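Local atomic coordinates of plantazolicin methyltransferase BamL (Bacillus amyloliquefaciens subsp. plantarum, PDB entry 5DLY), a protein that probably methylates the amino end of desmethylplantazolicin to give the antibiotic plantazolicin, with S-adenosylmethionine as donor, and here holds S-adenosylhomocysteine and a truncated thiazole substrate analogue. Residues 30-35 with 170-175; 164-169 with 181-186; 157-162 with 255-260. All coordinates share one frame; numbering follows the deposited sequence.

All three contacts line the pocket of the bound substrate analogue 5D7, and their shares overlap. Contacts 1 and 2, with centres about 11 Å apart, both border the thiazole; they meet through a probable hydrogen bond between Tyr181 OH and Asp33 OD1 of 2.7 Å and through Tyr32 packed on Leu182. Asp160 of contact 3 and the carbonyl of Gln185 of contact 2 both bond the guanidinium. The centres of contacts 2 and 3 are about 13 Å apart, and the two meet where Tyr186 OH comes to 3.6 Å from Leu161 CD2. Contacts 1 and 3 do not touch and are joined through the ligand. The side chain of Val159 is about 8 Å from the bound SAH (S-adenosyl-L-homocysteine).

Contact 1: 30-35 with 170-175; sequences FRYDER and LNTAQS. With 5D7 (prop-2-en-1-yl 2-[(1S)-1-amino-4-carbamimidamidobutyl]-1,3-thiazole-4-carboxylate), chain B.
Thr172 OG1 has two partners: Tyr32 OH, 2.7 Å away, and more weakly the carbonyl oxygen of Gly169. Between Tyr32 and Thr172 either hydroxyl could donate. The two side chains cross at about a right angle, and OG1 lies near the plane of the tyrosine ring, at its edge. A first torsion of 46° sets OG1 of Thr172 between the backbone N and the carbonyl carbon. Tyr32 carries its phenol across the gap with CG anti to the backbone N (chi1 179°), and its CE1 passes 3.6 Å from C1 of the 5D7 thiazole. The same tyrosine thus lines the substrate pocket and ties it to the loop. Asp33, next on the helix, is hydrogen-bonded through OD1 to Tyr181 OH and only packs beside the thiazole, its OD1 3.5 Å from C4 of 5D7.

One turn further along, Arg35 meets Gln174 flat on flat. The guanidinium and amide planes are only 5° apart, and Gln174 CD sits over the guanidinium centre, 3.4 Å from Arg35 CZ. Gln174 NE2 lies 3.4 Å from Arg35 NE, but both are donors, so the stack itself carries no hydrogen bond. In its own plane Arg35 NH2 points a bent, weak bond of 3.0 Å at Thr172 O. Its stronger partner is Glu178, whose OE1 takes a salt bridge from Arg35 NH2 and a hydrogen bond from Gln174 N. Ser175 OG caps the backbone N of Glu178 at the start of helix 176-187. The loop 170-175 therefore bridges helices 166-169 and 176-187 while leaning on one flank of the long helix 23-56, with Tyr32 also packed against Leu182.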
loop_
_atom_site.group_PDB
_atom_site.type_symbol
_atom_site.label_atom_id
_atom_site.label_comp_id
_atom_site.label_asym_id
_atom_site.label_seq_id
_atom_site.Cartn_x
_atom_site.Cartn_y
_atom_site.Cartn_z
ATOM N N PHE A 30 -14.649 6.787 -2.628
ATOM C CA PHE A 30 -13.803 7.980 -2.752
ATOM C C PHE A 30 -13.989 8.934 -1.575
ATOM O O PHE A 30 -13.015 9.378 -0.973
ATOM C CB PHE A 30 -14.057 8.714 -4.077
ATOM C CG PHE A 30 -13.122 9.872 -4.320
ATOM C CD1 PHE A 30 -11.812 9.652 -4.751
ATOM C CD2 PHE A 30 -13.546 11.184 -4.115
ATOM C CE1 PHE A 30 -10.952 10.715 -4.973
ATOM C CE2 PHE A 30 -12.686 12.253 -4.338
ATOM C CZ PHE A 30 -11.390 12.019 -4.772
ATOM N N ARG A 31 -15.245 9.239 -1.248
ATOM C CA ARG A 31 -15.562 10.131 -0.135
ATOM C C ARG A 31 -14.987 9.621 1.184
ATOM O O ARG A 31 -14.337 10.372 1.912
ATOM C CB ARG A 31 -17.077 10.313 -0.019
ATOM C CG ARG A 31 -17.494 11.454 0.893
ATOM C CD ARG A 31 -18.993 11.451 1.147
ATOM N NE ARG A 31 -19.776 11.789 -0.040
ATOM C CZ ARG A 31 -20.515 10.926 -0.737
ATOM N NH1 ARG A 31 -20.600 9.648 -0.376
ATOM N NH2 ARG A 31 -21.190 11.348 -1.796
ATOM N N TYR A 32 -15.233 8.347 1.491
ATOM C CA TYR A 32 -14.698 7.756 2.711
ATOM C C TYR A 32 -13.164 7.812 2.707
ATOM O O TYR A 32 -12.546 8.260 3.684
ATOM C CB TYR A 32 -15.171 6.303 2.918
ATOM C CG TYR A 32 -14.576 5.711 4.177
ATOM C CD1 TYR A 32 -13.311 5.116 4.158
ATOM C CD2 TYR A 32 -15.247 5.792 5.398
ATOM C CE1 TYR A 32 -12.742 4.612 5.310
ATOM C CE2 TYR A 32 -14.686 5.280 6.564
ATOM C CZ TYR A 32 -13.427 4.692 6.513
ATOM O OH TYR A 32 -12.827 4.171 7.642
ATOM N N ASP A 33 -12.563 7.357 1.609
ATOM C CA ASP A 33 -11.101 7.217 1.535
ATOM C C ASP A 33 -10.393 8.554 1.680
ATOM O O ASP A 33 -9.386 8.656 2.386
ATOM C CB ASP A 33 -10.677 6.537 0.230
ATOM C CG ASP A 33 -11.091 5.073 0.159
ATOM O OD1 ASP A 33 -11.626 4.530 1.155
ATOM O OD2 ASP A 33 -10.881 4.474 -0.917
ATOM N N GLU A 34 -10.925 9.584 1.027
ATOM C CA GLU A 34 -10.349 10.920 1.144
ATOM C C GLU A 34 -10.450 11.478 2.561
ATOM O O GLU A 34 -9.507 12.094 3.056
ATOM C CB GLU A 34 -11.003 11.875 0.142
ATOM C CG GLU A 34 -10.597 11.606 -1.293
ATOM C CD GLU A 34 -9.169 12.016 -1.580
ATOM O OE1 GLU A 34 -8.324 11.118 -1.785
ATOM O OE2 GLU A 34 -8.894 13.236 -1.588
ATOM N N ARG A 35 -11.587 11.250 3.215
ATOM C CA ARG A 35 -11.824 11.776 4.559
ATOM C C ARG A 35 -11.021 11.044 5.633
ATOM O O ARG A 35 -10.500 11.664 6.563
ATOM C CB ARG A 35 -13.320 11.716 4.897
ATOM C CG ARG A 35 -13.697 12.390 6.208
ATOM C CD ARG A 35 -15.164 12.180 6.565
ATOM N NE ARG A 35 -15.446 10.814 7.025
ATOM C CZ ARG A 35 -16.314 9.980 6.452
ATOM N NH1 ARG A 35 -17.033 10.350 5.393
ATOM N NH2 ARG A 35 -16.485 8.764 6.957
ATOM N N LEU A 170 -15.589 -0.195 11.688
ATOM C CA LEU A 170 -16.898 0.365 11.355
ATOM C C LEU A 170 -17.198 1.707 12.030
ATOM O O LEU A 170 -18.123 2.415 11.615
ATOM C CB LEU A 170 -18.012 -0.647 11.658
ATOM C CG LEU A 170 -18.094 -1.904 10.780
ATOM C CD1 LEU A 170 -19.192 -2.843 11.271
ATOM C CD2 LEU A 170 -18.308 -1.548 9.316
ATOM N N ASN A 171 -16.410 2.061 13.049
ATOM C CA ASN A 171 -16.641 3.271 13.849
ATOM C C ASN A 171 -16.626 4.571 13.044
ATOM O O ASN A 171 -17.283 5.538 13.415
ATOM C CB ASN A 171 -15.618 3.380 14.990
ATOM C CG ASN A 171 -15.770 2.283 16.037
ATOM O OD1 ASN A 171 -16.816 1.639 16.149
ATOM N ND2 ASN A 171 -14.711 2.070 16.817
ATOM N N THR A 172 -15.863 4.585 11.953
ATOM C CA THR A 172 -15.692 5.792 11.143
ATOM C C THR A 172 -16.699 5.924 9.995
ATOM O O THR A 172 -16.706 6.933 9.286
ATOM C CB THR A 172 -14.270 5.881 10.581
ATOM O OG1 THR A 172 -13.901 4.608 10.039
ATOM C CG2 THR A 172 -13.296 6.267 11.689
ATOM N N ALA A 173 -17.550 4.915 9.821
ATOM C CA ALA A 173 -18.626 4.995 8.835
ATOM C C ALA A 173 -19.644 6.031 9.311
ATOM O O ALA A 173 -19.961 6.092 10.499
ATOM C CB ALA A 173 -19.283 3.636 8.648
ATOM N N GLN A 174 -20.135 6.849 8.385
ATOM C CA GLN A 174 -21.065 7.934 8.722
ATOM C C GLN A 174 -22.415 7.748 8.025
ATOM O O GLN A 174 -23.326 8.557 8.188
ATOM C CB GLN A 174 -20.455 9.297 8.365
ATOM C CG GLN A 174 -19.157 9.619 9.102
ATOM C CD GLN A 174 -18.615 11.008 8.806
ATOM O OE1 GLN A 174 -19.088 11.702 7.902
ATOM N NE2 GLN A 174 -17.605 11.419 9.573
ATOM N N SER A 175 -22.535 6.670 7.262
ATOM C CA SER A 175 -23.769 6.347 6.543
ATOM C C SER A 175 -23.914 4.839 6.371
ATOM O O SER A 175 -22.952 4.090 6.537
ATOM C CB SER A 175 -23.783 7.037 5.176
ATOM O OG SER A 175 -22.831 6.445 4.307
HETATM O O9 5D7 B . -7.416 2.404 5.413
HETATM C C6 5D7 B . -8.624 2.266 5.535
HETATM O O7 5D7 B . -9.269 2.456 6.811
HETATM C C8 5D7 B . -8.520 2.683 8.008
HETATM C C2 5D7 B . -9.485 1.930 4.376
HETATM N N3 5D7 B . -9.016 1.940 3.099
HETATM C C4 5D7 B . -9.918 1.623 2.158
HETATM S S5 5D7 B . -11.443 1.318 2.925
HETATM C C1 5D7 B . -10.844 1.612 4.516
HETATM C CA 5D7 B . -9.784 1.537 0.689
HETATM N N 5D7 B . -8.482 2.086 0.332
HETATM C CB 5D7 B . -9.925 0.095 0.180
HETATM C CG 5D7 B . -9.201 -0.979 1.000
HETATM C CD 5D7 B . -8.799 -2.121 0.079
HETATM N NE 5D7 B . -8.236 -3.203 0.878
HETATM C CZ 5D7 B . -8.872 -4.211 1.476
HETATM N NH2 5D7 B . -8.218 -5.062 2.138
HETATM N NH1 5D7 B . -10.134 -4.339 1.367
HETATM C C3 5D7 B . -9.486 2.766 9.161
HETATM C C5 5D7 B . -9.257 3.567 10.183
#

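Contact 2: 164-169 with 181-186; sequences NSLGEG and YLKDQY. With 5D7 (prop-2-en-1-yl 2-[(1S)-1-amino-4-carbamimidamidobutyl]-1,3-thiazole-4-carboxylate), chain B.
The short helix 166-169, joined to helix 176-187 by the loop 170-175, packs on it and brings Leu166 and Gly169 against Tyr186 in the wall of the substrate pocket. The phenol is laid under the short helix so that Leu166 CA stands over one ring face, a CH-pi contact 4.0 Å from the ring centroid and 24° off its normal. The leucine side chain continues across the base of the tyrosine, where Leu166 CD1 reaches Tyr186 CB at 3.6 Å. Ser165 CB approaches the ring obliquely, from the same side as Leu166, 3.9 Å from Tyr186 CE1. With no side chain on Gly169, its CA can lie 3.4 Å from Tyr186 OH.

No direct hydrogen bond joins the two segments, but one water does: it donates to Gly169 O at 2.8 Å and pairs with Tyr186 OH at 2.8 Å, lying in the ring plane at the phenol edge. These two helices follow the fifth parallel strand, 154-160, of the Rossmann-like methyltransferase fold, and residues of helix 176-187 also reach the substrate analogue. The carbonyl oxygen of Gln185 accepts a bond of 2.9 Å from 5D7 NH1, and takes a second from Ser189 OG. Tyr181, its CG anti to the backbone N (chi1 167°), hydrogen-bonds through OH to Asp33 OD1, with the thiazole S5 a close neighbour of that OH at 3.0 Å. Leu182 touches both the short helix and the ligand: CD1 packs on Gly169 O, while CD2 lies near thiazole C1.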
loop_
_atom_site.group_PDB
_atom_site.type_symbol
_atom_site.label_atom_id
_atom_site.label_comp_id
_atom_site.label_asym_id
_atom_site.label_seq_id
_atom_site.Cartn_x
_atom_site.Cartn_y
_atom_site.Cartn_z
ATOM N N ASN A 164 -9.380 -8.849 11.105
ATOM C CA ASN A 164 -9.754 -8.926 12.519
ATOM C C ASN A 164 -10.152 -7.569 13.102
ATOM O O ASN A 164 -10.668 -7.499 14.216
ATOM C CB ASN A 164 -8.640 -9.573 13.354
ATOM C CG ASN A 164 -8.479 -11.069 13.088
ATOM O OD1 ASN A 164 -7.369 -11.597 13.145
ATOM N ND2 ASN A 164 -9.579 -11.754 12.814
ATOM N N SER A 165 -9.920 -6.499 12.338
ATOM C CA SER A 165 -10.230 -5.131 12.777
ATOM C C SER A 165 -11.612 -4.612 12.360
ATOM O O SER A 165 -11.926 -3.439 12.599
ATOM C CB SER A 165 -9.157 -4.159 12.266
ATOM O OG SER A 165 -7.910 -4.402 12.885
ATOM N N LEU A 166 -12.430 -5.473 11.747
ATOM C CA LEU A 166 -13.743 -5.077 11.213
ATOM C C LEU A 166 -14.583 -4.291 12.225
ATOM O O LEU A 166 -15.066 -3.194 11.921
ATOM C CB LEU A 166 -14.521 -6.302 10.704
ATOM C CG LEU A 166 -15.939 -6.156 10.116
ATOM C CD1 LEU A 166 -16.156 -4.877 9.310
ATOM C CD2 LEU A 166 -16.282 -7.375 9.268
ATOM N N GLY A 167 -14.738 -4.859 13.418
ATOM C CA GLY A 167 -15.562 -4.269 14.471
ATOM C C GLY A 167 -15.223 -2.820 14.752
ATOM O O GLY A 167 -16.103 -1.954 14.737
ATOM N N GLU A 168 -13.939 -2.561 14.988
ATOM C CA GLU A 168 -13.438 -1.216 15.263
ATOM C C GLU A 168 -13.440 -0.372 13.995
ATOM O O GLU A 168 -13.624 0.848 14.049
ATOM C CB GLU A 168 -12.014 -1.280 15.819
ATOM C CG GLU A 168 -11.730 -2.476 16.716
ATOM C CD GLU A 168 -10.271 -2.898 16.675
ATOM O OE1 GLU A 168 -10.007 -4.114 16.522
ATOM O OE2 GLU A 168 -9.386 -2.018 16.787
ATOM N N GLY A 169 -13.234 -1.035 12.858
ATOM C CA GLY A 169 -13.171 -0.368 11.563
ATOM C C GLY A 169 -14.471 0.297 11.160
ATOM O O GLY A 169 -14.466 1.252 10.395
ATOM N N TYR A 181 -19.841 -0.574 2.611
ATOM C CA TYR A 181 -18.512 -0.474 2.010
ATOM C C TYR A 181 -17.442 -1.082 2.910
ATOM O O TYR A 181 -16.705 -1.974 2.491
ATOM C CB TYR A 181 -18.220 0.998 1.708
ATOM C CG TYR A 181 -16.788 1.323 1.368
ATOM C CD1 TYR A 181 -16.166 0.746 0.257
ATOM C CD2 TYR A 181 -16.071 2.234 2.136
ATOM C CE1 TYR A 181 -14.852 1.058 -0.062
ATOM C CE2 TYR A 181 -14.748 2.544 1.834
ATOM C CZ TYR A 181 -14.154 1.955 0.731
ATOM O OH TYR A 181 -12.854 2.266 0.408
ATOM N N LEU A 182 -17.377 -0.618 4.154
ATOM C CA LEU A 182 -16.340 -1.091 5.076
ATOM C C LEU A 182 -16.468 -2.576 5.407
ATOM O O LEU A 182 -15.459 -3.282 5.490
ATOM C CB LEU A 182 -16.309 -0.244 6.353
ATOM C CG LEU A 182 -15.835 1.206 6.185
ATOM C CD1 LEU A 182 -15.882 1.914 7.530
ATOM C CD2 LEU A 182 -14.444 1.298 5.563
ATOM N N LYS A 183 -17.701 -3.051 5.593
ATOM C CA LYS A 183 -17.921 -4.481 5.829
ATOM C C LYS A 183 -17.329 -5.310 4.688
ATOM O O LYS A 183 -16.601 -6.279 4.932
ATOM C CB LYS A 183 -19.410 -4.808 5.995
ATOM C CG LYS A 183 -20.010 -4.448 7.344
ATOM C CD LYS A 183 -21.430 -4.992 7.418
ATOM C CE LYS A 183 -22.251 -4.306 8.492
ATOM N NZ LYS A 183 -23.707 -4.533 8.246
ATOM N N ASP A 184 -17.653 -4.937 3.447
ATOM C CA ASP A 184 -17.089 -5.611 2.278
ATOM C C ASP A 184 -15.557 -5.509 2.224
ATOM O O ASP A 184 -14.880 -6.490 1.901
ATOM C CB ASP A 184 -17.689 -5.068 0.982
ATOM C CG ASP A 184 -19.084 -5.600 0.701
ATOM O OD1 ASP A 184 -19.548 -6.540 1.395
ATOM O OD2 ASP A 184 -19.703 -5.084 -0.244
ATOM N N GLN A 185 -15.016 -4.340 2.561
ATOM C CA GLN A 185 -13.558 -4.158 2.536
ATOM C C GLN A 185 -12.854 -5.054 3.563
ATOM O O GLN A 185 -11.871 -5.726 3.237
ATOM C CB GLN A 185 -13.155 -2.689 2.727
ATOM C CG GLN A 185 -13.643 -1.722 1.650
ATOM C CD GLN A 185 -13.444 -2.250 0.233
ATOM O OE1 GLN A 185 -14.389 -2.339 -0.560
ATOM N NE2 GLN A 185 -12.218 -2.616 -0.083
ATOM N N TYR A 186 -13.340 -5.052 4.805
ATOM C CA TYR A 186 -12.732 -5.886 5.842
ATOM C C TYR A 186 -12.889 -7.381 5.593
ATOM O O TYR A 186 -11.964 -8.139 5.861
ATOM C CB TYR A 186 -13.216 -5.502 7.250
ATOM C CG TYR A 186 -12.565 -4.239 7.769
ATOM C CD1 TYR A 186 -11.324 -4.279 8.414
ATOM C CD2 TYR A 186 -13.181 -2.997 7.601
ATOM C CE1 TYR A 186 -10.727 -3.114 8.886
ATOM C CE2 TYR A 186 -12.588 -1.830 8.057
ATOM C CZ TYR A 186 -11.363 -1.892 8.694
ATOM O OH TYR A 186 -10.794 -0.722 9.143
HETATM O O9 5D7 B . -7.416 2.404 5.413
HETATM C C6 5D7 B . -8.624 2.266 5.535
HETATM O O7 5D7 B . -9.269 2.456 6.811
HETATM C C8 5D7 B . -8.520 2.683 8.008
HETATM C C2 5D7 B . -9.485 1.930 4.376
HETATM N N3 5D7 B . -9.016 1.940 3.099
HETATM C C4 5D7 B . -9.918 1.623 2.158
HETATM S S5 5D7 B . -11.443 1.318 2.925
HETATM C C1 5D7 B . -10.844 1.612 4.516
HETATM C CA 5D7 B . -9.784 1.537 0.689
HETATM N N 5D7 B . -8.482 2.086 0.332
HETATM C CB 5D7 B . -9.925 0.095 0.180
HETATM C CG 5D7 B . -9.201 -0.979 1.000
HETATM C CD 5D7 B . -8.799 -2.121 0.079
HETATM N NE 5D7 B . -8.236 -3.203 0.878
HETATM C CZ 5D7 B . -8.872 -4.211 1.476
HETATM N NH2 5D7 B . -8.218 -5.062 2.138
HETATM N NH1 5D7 B . -10.134 -4.339 1.367
HETATM C C3 5D7 B . -9.486 2.766 9.161
HETATM C C5 5D7 B . -9.257 3.567 10.183
HETATM O O HOH W 1 -12.277 1.655 8.663
#

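Contact 3: 157-162 with 255-260; sequences YIVDLD and PALLHG. With 5D7 (prop-2-en-1-yl 2-[(1S)-1-amino-4-carbamimidamidobutyl]-1,3-thiazole-4-carboxylate), chain B.
Strands 157-160 and 258-260 run antiparallel, their axes 4.8 Å apart at closest approach and their directions 171° from each other. Ile158 and Gly260 form a hydrogen-bonded pair, with N-to-O distances of 2.8 Å both ways. Two residues on, Asp160 N reaches Leu258 O at 3.0 Å, and Leu258 N returns to Asp160 O at 2.8 Å. Val159 and His259, the non-hydrogen-bonded pair between them, share a sheet face, their side chains side by side.

On the face of Val159 and His259, Tyr157 runs alongside His259 and sets its OH at the imidazole edge, in the ring plane, 3.1 Å from His259 CD2. Beyond the last bridge, a water takes the N-H of Asp162 and donates to Ala256 O, carrying the pairing past the strands. Leu258 lies at about a right angle across Asp162, with CD2 against its carboxylate, and Asp162 OD1 accepts the N-H of Asn164.

The carboxylate of Asp160, with CG roughly anti to the backbone N (chi1 -152°), turns to the ligand guanidinium. OD1 takes 5D7 NE and OD2 takes 5D7 NH2, each at 2.9 Å, a two-pronged grip. Gly134 N also bonds OD2, and Leu161 N bonds OD1 weakly, which would help fix the carboxylate. Leu161 CD2 lies over the ester carbon C6 at 3.5 Å. An antiparallel strand 258-265 set between strands 154-160 and 209-214 is the hallmark of the class I, Rossmann-like methyltransferase sheet, with strand order 3-2-1-4-5-7-6; here the carboxyl end of strand 154-160 borders the substrate pocket.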
loop_
_atom_site.group_PDB
_atom_site.type_symbol
_atom_site.label_atom_id
_atom_site.label_comp_id
_atom_site.label_asym_id
_atom_site.label_seq_id
_atom_site.Cartn_x
_atom_site.Cartn_y
_atom_site.Cartn_z
ATOM N N TYR A 157 6.639 -2.295 -0.124
ATOM C CA TYR A 157 5.977 -1.952 1.136
ATOM C C TYR A 157 4.466 -2.020 0.940
ATOM O O TYR A 157 3.920 -1.347 0.068
ATOM C CB TYR A 157 6.423 -0.570 1.640
ATOM C CG TYR A 157 5.833 -0.146 2.976
ATOM C CD1 TYR A 157 5.714 -1.055 4.028
ATOM C CD2 TYR A 157 5.414 1.176 3.194
ATOM C CE1 TYR A 157 5.184 -0.666 5.260
ATOM C CE2 TYR A 157 4.891 1.575 4.420
ATOM C CZ TYR A 157 4.767 0.640 5.446
ATOM O OH TYR A 157 4.241 1.013 6.667
ATOM N N ILE A 158 3.807 -2.835 1.759
ATOM C CA ILE A 158 2.378 -3.126 1.642
ATOM C C ILE A 158 1.704 -2.702 2.936
ATOM O O ILE A 158 2.147 -3.095 4.018
ATOM C CB ILE A 158 2.131 -4.649 1.448
ATOM C CG1 ILE A 158 2.883 -5.186 0.221
ATOM C CG2 ILE A 158 0.636 -4.949 1.326
ATOM C CD1 ILE A 158 2.907 -6.702 0.109
ATOM N N VAL A 159 0.658 -1.882 2.835
ATOM C CA VAL A 159 -0.128 -1.476 3.997
ATOM C C VAL A 159 -1.569 -1.806 3.658
ATOM O O VAL A 159 -2.052 -1.409 2.623
ATOM C CB VAL A 159 0.015 0.039 4.296
ATOM C CG1 VAL A 159 -0.750 0.424 5.560
ATOM C CG2 VAL A 159 1.482 0.405 4.447
ATOM N N ASP A 160 -2.251 -2.551 4.517
ATOM C CA ASP A 160 -3.640 -2.891 4.251
ATOM C C ASP A 160 -4.446 -3.139 5.512
ATOM O O ASP A 160 -3.896 -3.235 6.614
ATOM C CB ASP A 160 -3.727 -4.116 3.328
ATOM C CG ASP A 160 -5.010 -4.138 2.478
ATOM O OD1 ASP A 160 -5.681 -3.081 2.336
ATOM O OD2 ASP A 160 -5.321 -5.220 1.927
ATOM N N LEU A 161 -5.760 -3.234 5.333
ATOM C CA LEU A 161 -6.671 -3.592 6.417
ATOM C C LEU A 161 -6.395 -4.988 6.957
ATOM O O LEU A 161 -6.008 -5.887 6.205
ATOM C CB LEU A 161 -8.111 -3.565 5.912
ATOM C CG LEU A 161 -8.632 -2.247 5.347
ATOM C CD1 LEU A 161 -10.052 -2.446 4.832
ATOM C CD2 LEU A 161 -8.585 -1.145 6.387
ATOM N N ASP A 162 -6.615 -5.154 8.262
ATOM C CA ASP A 162 -6.595 -6.465 8.912
ATOM C C ASP A 162 -8.042 -6.893 9.091
ATOM O O ASP A 162 -8.832 -6.152 9.676
ATOM C CB ASP A 162 -5.907 -6.347 10.279
ATOM C CG ASP A 162 -5.682 -7.692 10.962
ATOM O OD1 ASP A 162 -6.471 -8.635 10.760
ATOM O OD2 ASP A 162 -4.706 -7.777 11.737
ATOM N N PRO A 255 -7.949 1.451 13.905
ATOM C CA PRO A 255 -7.471 0.095 14.170
ATOM C C PRO A 255 -6.082 -0.111 13.574
ATOM O O PRO A 255 -5.687 0.602 12.645
ATOM C CB PRO A 255 -8.486 -0.794 13.440
ATOM C CG PRO A 255 -9.668 0.065 13.175
ATOM C CD PRO A 255 -9.145 1.462 13.046
ATOM N N ALA A 256 -5.354 -1.080 14.109
ATOM C CA ALA A 256 -4.014 -1.382 13.607
ATOM C C ALA A 256 -4.105 -1.954 12.197
ATOM O O ALA A 256 -4.967 -2.781 11.908
ATOM C CB ALA A 256 -3.296 -2.357 14.532
ATOM N N LEU A 257 -3.220 -1.488 11.325
ATOM C CA LEU A 257 -3.169 -1.949 9.942
ATOM C C LEU A 257 -2.115 -3.038 9.814
ATOM O O LEU A 257 -1.227 -3.148 10.666
ATOM C CB LEU A 257 -2.810 -0.776 9.025
ATOM C CG LEU A 257 -3.886 0.307 8.887
ATOM C CD1 LEU A 257 -3.293 1.601 8.360
ATOM C CD2 LEU A 257 -5.009 -0.157 7.977
ATOM N N LEU A 258 -2.215 -3.838 8.754
ATOM C CA LEU A 258 -1.123 -4.737 8.371
ATOM C C LEU A 258 -0.031 -3.950 7.651
ATOM O O LEU A 258 -0.329 -3.156 6.744
ATOM C CB LEU A 258 -1.642 -5.828 7.440
ATOM C CG LEU A 258 -2.843 -6.667 7.882
ATOM C CD1 LEU A 258 -3.205 -7.646 6.779
ATOM C CD2 LEU A 258 -2.503 -7.415 9.157
ATOM N N HIS A 259 1.222 -4.159 8.062
ATOM C CA HIS A 259 2.384 -3.567 7.401
ATOM C C HIS A 259 3.317 -4.691 6.998
ATOM O O HIS A 259 3.728 -5.480 7.843
ATOM C CB HIS A 259 3.117 -2.609 8.344
ATOM C CG HIS A 259 2.248 -1.524 8.885
ATOM N ND1 HIS A 259 1.382 -1.731 9.935
ATOM C CD2 HIS A 259 2.103 -0.225 8.523
ATOM C CE1 HIS A 259 0.730 -0.612 10.190
ATOM N NE2 HIS A 259 1.158 0.319 9.361
ATOM N N GLY A 260 3.629 -4.785 5.709
ATOM C CA GLY A 260 4.475 -5.869 5.204
ATOM C C GLY A 260 5.577 -5.328 4.326
ATOM O O GLY A 260 5.355 -4.392 3.551
HETATM O O9 5D7 B . -7.416 2.404 5.413
HETATM C C6 5D7 B . -8.624 2.266 5.535
HETATM O O7 5D7 B . -9.269 2.456 6.811
HETATM C C8 5D7 B . -8.520 2.683 8.008
HETATM C C2 5D7 B . -9.485 1.930 4.376
HETATM N N3 5D7 B . -9.016 1.940 3.099
HETATM C C4 5D7 B . -9.918 1.623 2.158
HETATM S S5 5D7 B . -11.443 1.318 2.925
HETATM C C1 5D7 B . -10.844 1.612 4.516
HETATM C CA 5D7 B . -9.784 1.537 0.689
HETATM N N 5D7 B . -8.482 2.086 0.332
HETATM C CB 5D7 B . -9.925 0.095 0.180
HETATM C CG 5D7 B . -9.201 -0.979 1.000
HETATM C CD 5D7 B . -8.799 -2.121 0.079
HETATM N NE 5D7 B . -8.236 -3.203 0.878
HETATM C CZ 5D7 B . -8.872 -4.211 1.476
HETATM N NH2 5D7 B . -8.218 -5.062 2.138
HETATM N NH1 5D7 B . -10.134 -4.339 1.367
HETATM C C3 5D7 B . -9.486 2.766 9.161
HETATM C C5 5D7 B . -9.257 3.567 10.183
HETATM O O HOH W 2 -6.982 -2.914 9.948
#